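Local coordinates for protein hydrolase (Thermococcus thioreducens, PDB 6IAH) that is a magnesium-binding phosphatase of the haloacid dehalogenase superfamily, probably acting on phosphoglycolate among other substrates, at residues Gly9-Val14 and Arg162-Lys167; Glu16-Ala21 and Lys126-Ile131. All coordinates share one frame; numbering follows the deposited sequence. Where two conformers were deposited one is given.

Contact 1: Gly9-Val14 and Arg162-Lys167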
loop_
_atom_site.group_PDB
_atom_site.type_symbol
_atom_site.label_atom_id
_atom_site.label_comp_id
_atom_site.label_asym_id
_atom_site.label_seq_id
_atom_site.Cartn_x
_atom_site.Cartn_y
_atom_site.Cartn_z
ATOM N N GLY A 9 2.509 -4.697 5.281
ATOM C CA GLY A 9 2.314 -4.723 6.711
ATOM C C GLY A 9 2.044 -6.143 7.236
ATOM O O GLY A 9 1.944 -6.305 8.457
ATOM N N VAL A 10 1.866 -7.145 6.341
ATOM C CA VAL A 10 1.600 -8.530 6.729
ATOM C C VAL A 10 2.717 -9.431 6.184
ATOM O O VAL A 10 3.470 -10.022 6.967
ATOM C CB VAL A 10 0.216 -9.011 6.216
ATOM C CG1 VAL A 10 0.042 -10.501 6.422
ATOM C CG2 VAL A 10 -0.914 -8.247 6.909
ATOM N N LEU A 11 2.806 -9.606 4.857
ATOM C CA LEU A 11 3.917 -10.383 4.259
ATOM C C LEU A 11 5.206 -9.581 4.117
ATOM O O LEU A 11 6.279 -10.178 4.149
ATOM C CB LEU A 11 3.537 -10.943 2.899
ATOM C CG LEU A 11 2.243 -11.777 2.919
ATOM C CD1 LEU A 11 1.810 -12.235 1.515
ATOM C CD2 LEU A 11 2.335 -12.981 3.841
ATOM N N ILE A 12 5.083 -8.276 3.842
ATOM C CA ILE A 12 6.221 -7.391 3.523
ATOM C C ILE A 12 6.161 -6.152 4.402
ATOM O O ILE A 12 5.075 -5.517 4.548
ATOM C CB ILE A 12 6.182 -6.951 2.039
ATOM C CG1 ILE A 12 6.477 -8.173 1.148
ATOM C CG2 ILE A 12 7.234 -5.892 1.745
ATOM C CD1 ILE A 12 6.272 -7.938 -0.331
ATOM N N ASP A 13 7.311 -5.805 4.985
ATOM C CA ASP A 13 7.472 -4.544 5.714
ATOM C C ASP A 13 7.903 -3.553 4.645
ATOM O O ASP A 13 9.029 -3.680 4.096
ATOM C CB ASP A 13 8.555 -4.680 6.768
ATOM C CG ASP A 13 8.861 -3.388 7.514
ATOM O OD1 ASP A 13 8.403 -2.274 7.212
ATOM O OD2 ASP A 13 9.640 -3.514 8.473
ATOM N N VAL A 14 7.037 -2.586 4.356
ATOM C CA VAL A 14 7.316 -1.613 3.307
ATOM C C VAL A 14 7.942 -0.454 3.980
ATOM O O VAL A 14 7.526 0.697 3.698
ATOM C CB VAL A 14 6.091 -1.187 2.471
ATOM C CG1 VAL A 14 5.583 -2.417 1.721
ATOM C CG2 VAL A 14 4.962 -0.543 3.298
ATOM N N ARG A 162 9.155 -11.347 -5.532
ATOM C CA ARG A 162 10.610 -11.323 -5.433
ATOM C C ARG A 162 11.084 -11.108 -4.023
ATOM O O ARG A 162 12.004 -11.790 -3.549
ATOM C CB ARG A 162 11.208 -10.240 -6.325
ATOM C CG ARG A 162 10.938 -10.500 -7.822
ATOM C CD ARG A 162 11.704 -9.420 -8.571
ATOM N NE ARG A 162 11.120 -9.098 -9.850
ATOM C CZ ARG A 162 11.507 -8.034 -10.562
ATOM N NH1 ARG A 162 12.523 -7.280 -10.187
ATOM N NH2 ARG A 162 10.927 -7.778 -11.670
ATOM N N ILE A 163 10.450 -10.187 -3.339
ATOM C CA ILE A 163 10.870 -9.837 -1.967
ATOM C C ILE A 163 10.645 -11.027 -1.019
ATOM O O ILE A 163 11.461 -11.300 -0.186
ATOM C CB ILE A 163 10.107 -8.580 -1.466
ATOM C CG1 ILE A 163 10.573 -7.340 -2.245
ATOM C CG2 ILE A 163 10.327 -8.311 0.038
ATOM C CD1 ILE A 163 9.605 -6.223 -2.264
ATOM N N ILE A 164 9.480 -11.678 -1.176
ATOM C CA ILE A 164 9.041 -12.785 -0.340
ATOM C C ILE A 164 9.778 -14.071 -0.679
ATOM O O ILE A 164 10.176 -14.807 0.210
ATOM C CB ILE A 164 7.507 -12.998 -0.480
ATOM C CG1 ILE A 164 6.772 -11.798 0.116
ATOM C CG2 ILE A 164 7.040 -14.291 0.201
ATOM C CD1 ILE A 164 5.354 -11.608 -0.352
ATOM N N GLY A 165 9.988 -14.325 -1.964
ATOM C CA GLY A 165 10.536 -15.563 -2.437
ATOM C C GLY A 165 9.473 -16.630 -2.535
ATOM O O GLY A 165 9.741 -17.816 -2.257
ATOM N N PHE A 166 8.277 -16.218 -2.930
ATOM C CA PHE A 166 7.163 -17.151 -3.115
ATOM C C PHE A 166 6.196 -16.559 -4.089
ATOM O O PHE A 166 5.928 -15.354 -4.060
ATOM C CB PHE A 166 6.488 -17.451 -1.769
ATOM C CG PHE A 166 5.399 -18.510 -1.844
ATOM C CD1 PHE A 166 5.707 -19.852 -1.661
ATOM C CD2 PHE A 166 4.081 -18.153 -2.004
ATOM C CE1 PHE A 166 4.707 -20.809 -1.712
ATOM C CE2 PHE A 166 3.063 -19.112 -2.044
ATOM C CZ PHE A 166 3.381 -20.437 -1.896
ATOM N N LYS A 167 5.658 -17.397 -4.962
ATOM C CA LYS A 167 4.740 -16.961 -6.010
ATOM C C LYS A 167 3.272 -17.241 -5.582
ATOM O O LYS A 167 2.984 -18.323 -5.081
ATOM C CB LYS A 167 5.094 -17.735 -7.306
ATOM C CG LYS A 167 4.703 -17.047 -8.608
ATOM C CD LYS A 167 5.827 -17.127 -9.638
#

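Contact 2: Glu16-Ala21 and Lys126-Ile131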
loop_
_atom_site.group_PDB
_atom_site.type_symbol
_atom_site.label_atom_id
_atom_site.label_comp_id
_atom_site.label_asym_id
_atom_site.label_seq_id
_atom_site.Cartn_x
_atom_site.Cartn_y
_atom_site.Cartn_z
ATOM N N GLU A 16 8.676 2.038 5.231
ATOM C CA GLU A 16 8.368 3.352 4.744
ATOM C C GLU A 16 8.939 3.746 3.289
ATOM O O GLU A 16 9.282 4.942 3.077
ATOM C CB GLU A 16 8.603 4.327 5.916
ATOM C CG GLU A 16 7.698 3.969 7.116
ATOM C CD GLU A 16 8.108 2.619 7.783
ATOM O OE1 GLU A 16 9.244 2.565 8.316
ATOM O OE2 GLU A 16 7.355 1.597 7.722
ATOM N N SER A 17 9.017 2.732 2.347
ATOM C CA SER A 17 9.567 2.850 0.974
ATOM C C SER A 17 8.680 3.878 0.249
ATOM O O SER A 17 9.180 4.772 -0.382
ATOM C CB SER A 17 9.497 1.558 0.167
ATOM O OG SER A 17 8.130 1.075 0.123
ATOM N N TYR A 18 7.351 3.715 0.353
ATOM C CA TYR A 18 6.423 4.662 -0.264
ATOM C C TYR A 18 6.527 6.050 0.342
ATOM O O TYR A 18 6.405 7.046 -0.371
ATOM C CB TYR A 18 4.995 4.207 -0.103
ATOM C CG TYR A 18 4.668 2.786 -0.586
ATOM C CD1 TYR A 18 4.688 2.440 -1.916
ATOM C CD2 TYR A 18 4.161 1.864 0.322
ATOM C CE1 TYR A 18 4.301 1.155 -2.334
ATOM C CE2 TYR A 18 3.780 0.598 -0.074
ATOM C CZ TYR A 18 3.828 0.239 -1.381
ATOM O OH TYR A 18 3.354 -1.040 -1.683
ATOM N N ASP A 19 6.678 6.116 1.656
ATOM C CA ASP A 19 6.821 7.398 2.309
ATOM C C ASP A 19 8.052 8.150 1.827
ATOM O O ASP A 19 7.974 9.335 1.614
ATOM C CB ASP A 19 6.907 7.233 3.825
ATOM C CG ASP A 19 5.579 6.843 4.483
ATOM O OD1 ASP A 19 4.535 6.715 3.812
ATOM O OD2 ASP A 19 5.595 6.713 5.713
ATOM N N GLU A 20 9.189 7.477 1.675
ATOM C CA GLU A 20 10.404 8.132 1.183
ATOM C C GLU A 20 10.277 8.457 -0.317
ATOM O O GLU A 20 10.810 9.446 -0.768
ATOM C CB GLU A 20 11.646 7.282 1.468
ATOM C CG GLU A 20 12.988 7.900 1.071
ATOM C CD GLU A 20 13.524 8.913 2.071
ATOM O OE1 GLU A 20 12.901 9.113 3.133
ATOM O OE2 GLU A 20 14.564 9.524 1.776
ATOM N N ALA A 21 9.553 7.655 -1.092
ATOM C CA ALA A 21 9.327 8.027 -2.466
ATOM C C ALA A 21 8.479 9.303 -2.599
ATOM O O ALA A 21 8.751 10.143 -3.478
ATOM C CB ALA A 21 8.672 6.845 -3.210
ATOM N N LYS A 126 13.367 -1.701 -3.252
ATOM C CA LYS A 126 14.321 -2.683 -2.794
ATOM C C LYS A 126 14.694 -2.483 -1.317
ATOM O O LYS A 126 15.370 -3.330 -0.766
ATOM C CB LYS A 126 15.534 -2.728 -3.761
ATOM C CG LYS A 126 15.079 -2.971 -5.213
ATOM C CD LYS A 126 16.202 -3.144 -6.231
ATOM C CE LYS A 126 17.454 -2.302 -5.930
ATOM N NZ LYS A 126 17.321 -0.811 -6.054
ATOM N N LYS A 127 14.233 -1.403 -0.673
ATOM C CA LYS A 127 14.372 -1.264 0.788
ATOM C C LYS A 127 13.271 -2.007 1.565
ATOM O O LYS A 127 13.346 -2.075 2.770
ATOM C CB LYS A 127 14.374 0.185 1.194
ATOM C CG LYS A 127 15.600 0.958 0.669
ATOM C CD LYS A 127 15.689 2.257 1.453
ATOM C CE LYS A 127 16.636 3.273 0.841
ATOM N NZ LYS A 127 17.974 2.671 0.671
ATOM N N GLU A 128 12.240 -2.530 0.862
ATOM C CA GLU A 128 11.175 -3.340 1.477
ATOM C C GLU A 128 11.789 -4.717 1.866
ATOM O O GLU A 128 12.739 -5.228 1.180
ATOM C CB GLU A 128 10.005 -3.503 0.494
ATOM C CG GLU A 128 9.346 -2.172 0.139
ATOM C CD GLU A 128 8.256 -2.241 -0.910
ATOM O OE1 GLU A 128 7.912 -3.376 -1.262
ATOM O OE2 GLU A 128 7.735 -1.161 -1.366
ATOM N N ARG A 129 11.268 -5.304 2.948
ATOM C CA ARG A 129 11.833 -6.515 3.537
ATOM C C ARG A 129 10.732 -7.510 3.792
ATOM O O ARG A 129 9.614 -7.124 4.192
ATOM C CB ARG A 129 12.453 -6.162 4.893
ATOM C CG ARG A 129 13.718 -5.359 4.737
ATOM C CD ARG A 129 14.565 -5.253 5.999
ATOM N NE ARG A 129 13.853 -5.332 7.291
ATOM C CZ ARG A 129 14.339 -4.856 8.458
ATOM N NH1 ARG A 129 15.530 -4.244 8.521
ATOM N NH2 ARG A 129 13.630 -4.974 9.585
ATOM N N PRO A 130 11.035 -8.798 3.619
ATOM C CA PRO A 130 10.008 -9.805 3.895
ATOM C C PRO A 130 9.728 -9.890 5.402
ATOM O O PRO A 130 10.656 -9.727 6.223
ATOM C CB PRO A 130 10.634 -11.087 3.337
ATOM C CG PRO A 130 12.089 -10.864 3.429
ATOM C CD PRO A 130 12.277 -9.423 3.120
ATOM N N ILE A 131 8.455 -9.955 5.767
ATOM C CA ILE A 131 8.083 -10.398 7.130
ATOM C C ILE A 131 7.874 -11.910 7.106
ATOM O O ILE A 131 8.415 -12.629 7.898
ATOM C CB ILE A 131 6.826 -9.677 7.677
ATOM C CG1 ILE A 131 7.029 -8.156 7.657
ATOM C CG2 ILE A 131 6.485 -10.202 9.063
ATOM C CD1 ILE A 131 5.743 -7.343 7.776
#

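Contact 1: Gly9-Val14 and Arg162-Lys167
I12 packs against two consecutive isoleucines, I163 and I164, at the end of helix 154-164, and L11 extends the same apolar patch. The dense part lies around I12. Its CG1 sits anti to the carbonyl carbon (chi1 -69°), and with the rest of the chain extended this carries CG1 and CD1 out to the helix. There I12 CG1 meets I164 CG1 at 3.8 Å and I163 CG2 at 4.0 Å. The side chains of I12 and I164 run at about a right angle, so two methylene-methyl arms lie across one another, and I12 CD1 approaches I164 CD1 to 3.8 Å. L11 closes on the same methyl, L11 CB lying 3.8 Å from I164 CD1. I164 was modelled in two conformers; one is described. No hydrogen bond spans the contact; branched aliphatic side chains fill this buried seam without bringing in polar atoms that need partners.

Toward solvent the contact loosens. I163 is partly exposed, and R162 on the outer side of the helix forms salt bridges with E158 and E113. Just past the helix, G165 takes a positive phi of 82°, a conformation that favours glycine, and the chain turns off there. Segment 9-14 follows the metal-binding D6 and D8 of the HAD-type DxDx(T/V) pattern, and the contact packs this loop and strand on a core helix. The end of helix 154-164, including A160, thus packs on strand 12-13 and reaches over to its antiparallel partner 129-130, where I163 meets P130 and the preceding E128; L11 reaches V229 of helix 229-239 and I164 reaches L137 of helix 134-141.

Contact 2: Glu16-Ala21 and Lys126-Ile131
S17, in the first turn of helix 17-32, gives its hydroxyl to the carboxylate of E128 in a bond of 2.7 Å from OG to OE2. The second segment approaches this point through a short 3-10 turn. Here the CA atoms of S17 and K127 come within 6.3 Å, but the lysine's chain bends off into solvent, which suits its charged end. E128 follows and carries the contact. Its chain is extended beyond CG (chi2 175°), which delivers the carboxylate to the serine; S17 OG reaches OE2 on the anti side, 17° out of the carboxylate plane, while E128 CG rests 3.7 Å from S17 CB. Y109 OH also binds OE2, and OE1 forms a salt bridge with R152. A buried carboxylate is thus provided with two hydroxyls and an opposite charge, which probably favour its ionised form. OE2 also stands 4.1 Å above one face of the Y18 ring, near the rim, with ring and carboxylate planes 57° apart; the tyrosine's own hydroxyl bonds to D8. With an alanine at E128, S17 and Y109 would probably lose their shared acceptor and R152 this counter-charge, and a gap would open beside the Y18 ring. Beyond E128 the chain enters strand 129-130, where R129 pairs with D13 through the backbone and P130 lies against I163; the carbonyl of I131 then accepts a bond from N230. The helical region inserted between strands 12-13 and 129-130 is consistent with a C1 cap of the HAD superfamily, whose two linkers contact 2 joins.

Contacts 1 and 2, with centres 11 Å apart, meet along the two-stranded antiparallel sheet of strands 12-13 and 129-130. A probable backbone hydrogen bond joins D13 N to R129 O at 2.8 Å. A second probably links I131 N to L11 O at 2.7 Å. I163 CD1 packs 3.5 Å from E128 OE1. Contact 1 therefore sets one strand of this sheet against the core helix, while contact 2 ties the other to the helix leading into what is probably the cap. Both come near the magnesium site of D6, D8 and D199: the side chain of I12 is about 9 Å from a bound magnesium ion, that of Y18 about 8 Å. Contact 1 holds D13 and contact 2 holds E16, ligands of a second magnesium not bound to this chain in the model.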